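Lmo0325 protein (Listeria monocytogenes EGD-e, PDB 4RYK) probably binds DNA as an Rgg-type transcriptional regulator, joining an N-terminal helix-turn-helix domain to a helical C-terminal repeat domain. Local coordinates at residues Y251-E264 and Y289-Q303. Sequence-based numbering, arbitrary orientation.
Sequences YYQGAIWMKEGEVE and YSVVLKQFLEKENIQ
Tyr-289 turns the edge of its ring onto the face of Tyr-251 in a T-shaped pair, the planes at 63° and the Tyr-289 CD2 atom above the centre of the Tyr-251 ring, 3.8 Å from Tyr-251 CD1. With CG anti to the backbone N (chi1 177°), Tyr-251 reaches across to the neighbouring helix, and its OH ends 3.3 Å from Leu-293 CA, against the backbone. The OH of Tyr-252 lies at the edge of the Tyr-289 ring and hydrogen-bonds Asp-212. One turn beyond Tyr-251, Ala-255 CB sits over one face of Phe-296, with Glu-300 CG over the opposite face, and Phe-296 CZ lies 3.5 Å from Ala-255 O. Segments 251-259 and 289-300 run nearly parallel, 11° apart, consistent with alternate helices in a TPR-like array, with helix 263-279 between them in sequence. Selenomethionine Met-258, its chain bent at the last torsion, makes a Met-aromatic contact at the Phe-296 edge and carries CE to 3.6 Å from Phe-296 CE1. On another part of that edge lies Lys-259 CG, whose chain then curls to a salt bridge whose hydrogen bond, NZ to Glu-300 OE1 at 3.4 Å, is weak. Schellman motifs with Gly-261 and Asn-301 as C-prime residues end the two helices, and just there Val-263 CG1 meets Ile-302 CG2 at 3.8 Å.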
loop_
_atom_site.group_PDB
_atom_site.type_symbol
_atom_site.label_atom_id
_atom_site.label_comp_id
_atom_site.label_asym_id
_atom_site.label_seq_id
_atom_site.Cartn_x
_atom_site.Cartn_y
_atom_site.Cartn_z
ATOM N N TYR A 251 -12.761 4.404 -17.961
ATOM C CA TYR A 251 -12.563 5.490 -18.894
ATOM C C TYR A 251 -11.969 4.995 -20.242
ATOM O O TYR A 251 -12.511 5.249 -21.316
ATOM C CB TYR A 251 -11.666 6.594 -18.314
ATOM C CG TYR A 251 -11.454 7.649 -19.367
ATOM C CD1 TYR A 251 -10.404 7.554 -20.264
ATOM C CD2 TYR A 251 -12.349 8.708 -19.501
ATOM C CE1 TYR A 251 -10.241 8.490 -21.287
ATOM C CE2 TYR A 251 -12.213 9.643 -20.497
ATOM C CZ TYR A 251 -11.162 9.537 -21.404
ATOM O OH TYR A 251 -11.052 10.491 -22.392
ATOM N N TYR A 252 -10.846 4.304 -20.185
ATOM C CA TYR A 252 -10.211 3.836 -21.428
ATOM C C TYR A 252 -11.025 2.794 -22.229
ATOM O O TYR A 252 -10.958 2.776 -23.458
ATOM C CB TYR A 252 -8.761 3.373 -21.170
ATOM C CG TYR A 252 -7.842 4.536 -20.857
ATOM C CD1 TYR A 252 -7.612 5.540 -21.797
ATOM C CD2 TYR A 252 -7.195 4.635 -19.644
ATOM C CE1 TYR A 252 -6.775 6.609 -21.524
ATOM C CE2 TYR A 252 -6.357 5.714 -19.348
ATOM C CZ TYR A 252 -6.172 6.702 -20.273
ATOM O OH TYR A 252 -5.351 7.765 -19.996
ATOM N N GLN A 253 -11.827 1.976 -21.558
ATOM C CA GLN A 253 -12.691 1.000 -22.232
ATOM C C GLN A 253 -13.728 1.804 -23.027
ATOM O O GLN A 253 -14.073 1.471 -24.181
ATOM C CB GLN A 253 -13.353 0.056 -21.228
ATOM C CG GLN A 253 -14.300 -0.977 -21.829
ATOM C CD GLN A 253 -13.624 -1.854 -22.884
ATOM O OE1 GLN A 253 -13.117 -2.905 -22.550
ATOM N NE2 GLN A 253 -13.557 -1.390 -24.141
ATOM N N GLY A 254 -14.154 2.918 -22.432
ATOM C CA GLY A 254 -15.074 3.825 -23.095
ATOM C C GLY A 254 -14.487 4.374 -24.377
ATOM O O GLY A 254 -15.110 4.330 -25.421
ATOM N N ALA A 255 -13.263 4.867 -24.289
ATOM C CA ALA A 255 -12.595 5.462 -25.438
ATOM C C ALA A 255 -12.409 4.431 -26.557
ATOM O O ALA A 255 -12.648 4.719 -27.722
ATOM C CB ALA A 255 -11.238 6.008 -25.002
ATOM N N ILE A 256 -11.971 3.230 -26.189
ATOM C CA ILE A 256 -11.788 2.170 -27.152
ATOM C C ILE A 256 -13.092 1.741 -27.812
ATOM O O ILE A 256 -13.134 1.491 -29.026
ATOM C CB ILE A 256 -11.070 0.984 -26.530
ATOM C CG1 ILE A 256 -9.631 1.415 -26.163
ATOM C CG2 ILE A 256 -11.062 -0.186 -27.507
ATOM C CD1 ILE A 256 -8.796 0.337 -25.513
ATOM N N TRP A 257 -14.155 1.687 -27.042
ATOM C CA TRP A 257 -15.457 1.449 -27.644
ATOM C C TRP A 257 -15.797 2.495 -28.689
ATOM O O TRP A 257 -16.312 2.150 -29.771
ATOM C CB TRP A 257 -16.562 1.378 -26.594
ATOM C CG TRP A 257 -16.613 0.053 -25.895
ATOM C CD1 TRP A 257 -16.165 -1.140 -26.368
ATOM C CD2 TRP A 257 -17.158 -0.212 -24.599
ATOM N NE1 TRP A 257 -16.396 -2.128 -25.445
ATOM C CE2 TRP A 257 -17.022 -1.587 -24.360
ATOM C CE3 TRP A 257 -17.779 0.581 -23.629
ATOM C CZ2 TRP A 257 -17.450 -2.192 -23.172
ATOM C CZ3 TRP A 257 -18.226 -0.022 -22.457
ATOM C CH2 TRP A 257 -18.055 -1.399 -22.242
HETATM N N MSE A 258 -15.504 3.760 -28.412
HETATM C CA MSE A 258 -15.792 4.805 -29.395
HETATM C C MSE A 258 -15.037 4.566 -30.671
HETATM O O MSE A 258 -15.565 4.701 -31.744
HETATM C CB MSE A 258 -15.485 6.193 -28.842
HETATM C CG MSE A 258 -16.426 6.502 -27.694
HETATM SE SE MSE A 258 -16.406 8.379 -27.153
HETATM C CE MSE A 258 -15.060 8.213 -25.752
ATOM N N LYS A 259 -13.792 4.187 -30.546
ATOM C CA LYS A 259 -12.974 3.850 -31.676
ATOM C C LYS A 259 -13.415 2.580 -32.367
ATOM O O LYS A 259 -13.120 2.408 -33.523
ATOM C CB LYS A 259 -11.537 3.631 -31.228
ATOM C CG LYS A 259 -10.808 4.894 -30.836
ATOM C CD LYS A 259 -10.486 5.729 -32.056
ATOM C CE LYS A 259 -9.359 5.126 -32.868
ATOM N NZ LYS A 259 -9.694 5.250 -34.309
ATOM N N GLU A 260 -14.062 1.664 -31.664
ATOM C CA GLU A 260 -14.511 0.448 -32.311
ATOM C C GLU A 260 -15.917 0.627 -32.867
ATOM O O GLU A 260 -16.631 -0.352 -33.013
ATOM C CB GLU A 260 -14.473 -0.720 -31.331
ATOM C CG GLU A 260 -13.060 -1.172 -31.005
ATOM C CD GLU A 260 -12.996 -2.146 -29.836
ATOM O OE1 GLU A 260 -13.950 -2.210 -29.016
ATOM O OE2 GLU A 260 -11.972 -2.849 -29.727
ATOM N N GLY A 261 -16.324 1.871 -33.127
ATOM C CA GLY A 261 -17.699 2.171 -33.535
ATOM C C GLY A 261 -18.835 2.018 -32.526
ATOM O O GLY A 261 -19.997 2.166 -32.885
ATOM N N GLU A 262 -18.548 1.751 -31.264
ATOM C CA GLU A 262 -19.586 1.581 -30.265
ATOM C C GLU A 262 -19.709 2.913 -29.526
ATOM O O GLU A 262 -19.476 3.005 -28.290
ATOM C CB GLU A 262 -19.132 0.504 -29.301
ATOM C CG GLU A 262 -19.347 -0.907 -29.777
ATOM C CD GLU A 262 -20.619 -1.439 -29.173
ATOM O OE1 GLU A 262 -21.699 -1.002 -29.631
ATOM O OE2 GLU A 262 -20.527 -2.242 -28.210
ATOM N N VAL A 263 -20.045 3.951 -30.278
ATOM C CA VAL A 263 -19.793 5.323 -29.871
ATOM C C VAL A 263 -20.598 5.805 -28.709
ATOM O O VAL A 263 -20.061 6.453 -27.811
ATOM C CB VAL A 263 -20.101 6.333 -30.964
ATOM C CG1 VAL A 263 -20.018 7.750 -30.392
ATOM C CG2 VAL A 263 -19.143 6.152 -32.117
ATOM N N GLU A 264 -21.889 5.557 -28.720
ATOM C CA GLU A 264 -22.685 6.129 -27.645
ATOM C C GLU A 264 -22.455 5.393 -26.335
ATOM O O GLU A 264 -22.523 5.994 -25.265
ATOM C CB GLU A 264 -24.172 6.186 -28.011
ATOM C CG GLU A 264 -24.453 7.078 -29.226
ATOM C CD GLU A 264 -24.161 8.565 -29.001
ATOM O OE1 GLU A 264 -24.304 9.020 -27.840
ATOM O OE2 GLU A 264 -23.819 9.283 -29.988
ATOM N N TYR A 289 -9.235 14.556 -17.173
ATOM C CA TYR A 289 -9.778 13.574 -18.113
ATOM C C TYR A 289 -10.827 14.167 -19.018
ATOM O O TYR A 289 -10.996 13.645 -20.107
ATOM C CB TYR A 289 -10.351 12.307 -17.436
ATOM C CG TYR A 289 -9.265 11.314 -17.216
ATOM C CD1 TYR A 289 -8.509 11.359 -16.086
ATOM C CD2 TYR A 289 -8.945 10.381 -18.181
ATOM C CE1 TYR A 289 -7.472 10.491 -15.893
ATOM C CE2 TYR A 289 -7.904 9.509 -18.002
ATOM C CZ TYR A 289 -7.179 9.579 -16.851
ATOM O OH TYR A 289 -6.145 8.740 -16.636
ATOM N N SER A 290 -11.557 15.192 -18.559
ATOM C CA SER A 290 -12.432 15.973 -19.453
ATOM C C SER A 290 -11.707 16.587 -20.636
ATOM O O SER A 290 -12.258 16.644 -21.708
ATOM C CB SER A 290 -13.096 17.121 -18.716
ATOM O OG SER A 290 -13.845 16.535 -17.685
ATOM N N VAL A 291 -10.498 17.073 -20.409
ATOM C CA VAL A 291 -9.669 17.590 -21.479
ATOM C C VAL A 291 -9.258 16.451 -22.402
ATOM O O VAL A 291 -9.365 16.553 -23.615
ATOM C CB VAL A 291 -8.418 18.261 -20.912
ATOM C CG1 VAL A 291 -7.438 18.655 -22.045
ATOM C CG2 VAL A 291 -8.863 19.460 -20.106
ATOM N N VAL A 292 -8.797 15.356 -21.827
ATOM C CA VAL A 292 -8.455 14.230 -22.650
ATOM C C VAL A 292 -9.624 13.846 -23.530
ATOM O O VAL A 292 -9.466 13.535 -24.722
ATOM C CB VAL A 292 -8.054 13.031 -21.804
ATOM C CG1 VAL A 292 -7.718 11.853 -22.691
ATOM C CG2 VAL A 292 -6.865 13.376 -20.907
ATOM N N LEU A 293 -10.812 13.875 -22.948
ATOM C CA LEU A 293 -11.976 13.360 -23.651
ATOM C C LEU A 293 -12.330 14.277 -24.809
ATOM O O LEU A 293 -12.660 13.808 -25.914
ATOM C CB LEU A 293 -13.172 13.233 -22.717
ATOM C CG LEU A 293 -14.500 12.870 -23.366
ATOM C CD1 LEU A 293 -14.312 11.592 -24.163
ATOM C CD2 LEU A 293 -15.605 12.674 -22.348
ATOM N N LYS A 294 -12.317 15.574 -24.545
ATOM C CA LYS A 294 -12.629 16.532 -25.590
ATOM C C LYS A 294 -11.672 16.470 -26.766
ATOM O O LYS A 294 -12.095 16.589 -27.905
ATOM C CB LYS A 294 -12.592 17.933 -25.040
ATOM C CG LYS A 294 -13.819 18.249 -24.245
ATOM C CD LYS A 294 -13.569 19.453 -23.387
ATOM C CE LYS A 294 -14.773 19.730 -22.521
ATOM N NZ LYS A 294 -14.748 21.163 -22.160
ATOM N N GLN A 295 -10.387 16.328 -26.477
ATOM C CA GLN A 295 -9.364 16.305 -27.518
ATOM C C GLN A 295 -9.530 15.025 -28.305
ATOM O O GLN A 295 -9.416 14.989 -29.520
ATOM C CB GLN A 295 -7.966 16.397 -26.883
ATOM C CG GLN A 295 -7.699 17.756 -26.222
ATOM C CD GLN A 295 -7.483 18.876 -27.249
ATOM O OE1 GLN A 295 -6.617 18.766 -28.124
ATOM N NE2 GLN A 295 -8.258 19.968 -27.142
ATOM N N PHE A 296 -9.867 13.963 -27.605
ATOM C CA PHE A 296 -10.073 12.690 -28.263
ATOM C C PHE A 296 -11.259 12.783 -29.236
ATOM O O PHE A 296 -11.169 12.335 -30.382
ATOM C CB PHE A 296 -10.282 11.626 -27.208
ATOM C CG PHE A 296 -10.809 10.353 -27.735
ATOM C CD1 PHE A 296 -12.163 10.137 -27.801
ATOM C CD2 PHE A 296 -9.943 9.352 -28.153
ATOM C CE1 PHE A 296 -12.652 8.938 -28.281
ATOM C CE2 PHE A 296 -10.428 8.138 -28.604
ATOM C CZ PHE A 296 -11.789 7.931 -28.677
ATOM N N LEU A 297 -12.361 13.379 -28.795
ATOM C CA LEU A 297 -13.535 13.504 -29.646
ATOM C C LEU A 297 -13.189 14.299 -30.900
ATOM O O LEU A 297 -13.612 13.965 -31.992
ATOM C CB LEU A 297 -14.651 14.226 -28.912
ATOM C CG LEU A 297 -15.312 13.509 -27.744
ATOM C CD1 LEU A 297 -16.418 14.382 -27.140
ATOM C CD2 LEU A 297 -15.835 12.147 -28.177
ATOM N N GLU A 298 -12.412 15.354 -30.726
ATOM C CA GLU A 298 -11.900 16.102 -31.842
ATOM C C GLU A 298 -10.939 15.353 -32.775
ATOM O O GLU A 298 -11.186 15.278 -33.972
ATOM C CB GLU A 298 -11.213 17.342 -31.329
ATOM C CG GLU A 298 -12.044 18.580 -31.535
ATOM C CD GLU A 298 -11.148 19.745 -31.765
ATOM O OE1 GLU A 298 -10.186 19.846 -30.973
ATOM O OE2 GLU A 298 -11.376 20.504 -32.721
ATOM N N LYS A 299 -9.838 14.835 -32.250
ATOM C CA LYS A 299 -8.917 14.097 -33.088
ATOM C C LYS A 299 -9.721 13.037 -33.821
ATOM O O LYS A 299 -9.750 13.004 -35.032
ATOM C CB LYS A 299 -7.833 13.434 -32.245
ATOM C CG LYS A 299 -6.900 12.538 -33.040
ATOM C CD LYS A 299 -5.718 12.076 -32.196
ATOM C CE LYS A 299 -4.929 10.954 -32.855
ATOM N NZ LYS A 299 -4.837 11.082 -34.341
ATOM N N GLU A 300 -10.436 12.200 -33.085
ATOM C CA GLU A 300 -11.149 11.105 -33.715
ATOM C C GLU A 300 -12.321 11.590 -34.519
ATOM O O GLU A 300 -12.902 10.830 -35.278
ATOM C CB GLU A 300 -11.647 10.128 -32.681
ATOM C CG GLU A 300 -10.552 9.639 -31.751
ATOM C CD GLU A 300 -9.267 9.292 -32.474
ATOM O OE1 GLU A 300 -9.346 8.534 -33.467
ATOM O OE2 GLU A 300 -8.188 9.763 -32.030
ATOM N N ASN A 301 -12.694 12.848 -34.321
ATOM C CA ASN A 301 -13.703 13.475 -35.124
ATOM C C ASN A 301 -15.089 12.870 -34.838
ATOM O O ASN A 301 -15.813 12.496 -35.759
ATOM C CB ASN A 301 -13.306 13.312 -36.596
ATOM C CG ASN A 301 -13.869 14.393 -37.458
ATOM O OD1 ASN A 301 -14.960 14.895 -37.198
ATOM N ND2 ASN A 301 -13.127 14.772 -38.492
ATOM N N ILE A 302 -15.458 12.789 -33.554
ATOM C CA ILE A 302 -16.645 12.035 -33.107
ATOM C C ILE A 302 -17.809 12.946 -32.674
ATOM O O ILE A 302 -17.581 14.074 -32.263
ATOM C CB ILE A 302 -16.243 11.039 -31.999
ATOM C CG1 ILE A 302 -15.306 9.975 -32.591
ATOM C CG2 ILE A 302 -17.460 10.382 -31.363
ATOM C CD1 ILE A 302 -14.564 9.142 -31.567
ATOM N N GLN A 303 -19.051 12.458 -32.833
ATOM C CA GLN A 303 -20.286 13.174 -32.444
ATOM C C GLN A 303 -21.248 12.198 -31.775
ATOM O O GLN A 303 -22.235 12.612 -31.179
ATOM C CB GLN A 303 -20.985 13.772 -33.664
ATOM C CG GLN A 303 -20.105 13.913 -34.902
ATOM C CD GLN A 303 -20.873 13.747 -36.198
ATOM O OE1 GLN A 303 -21.654 12.806 -36.368
ATOM N NE2 GLN A 303 -20.643 14.654 -37.130
#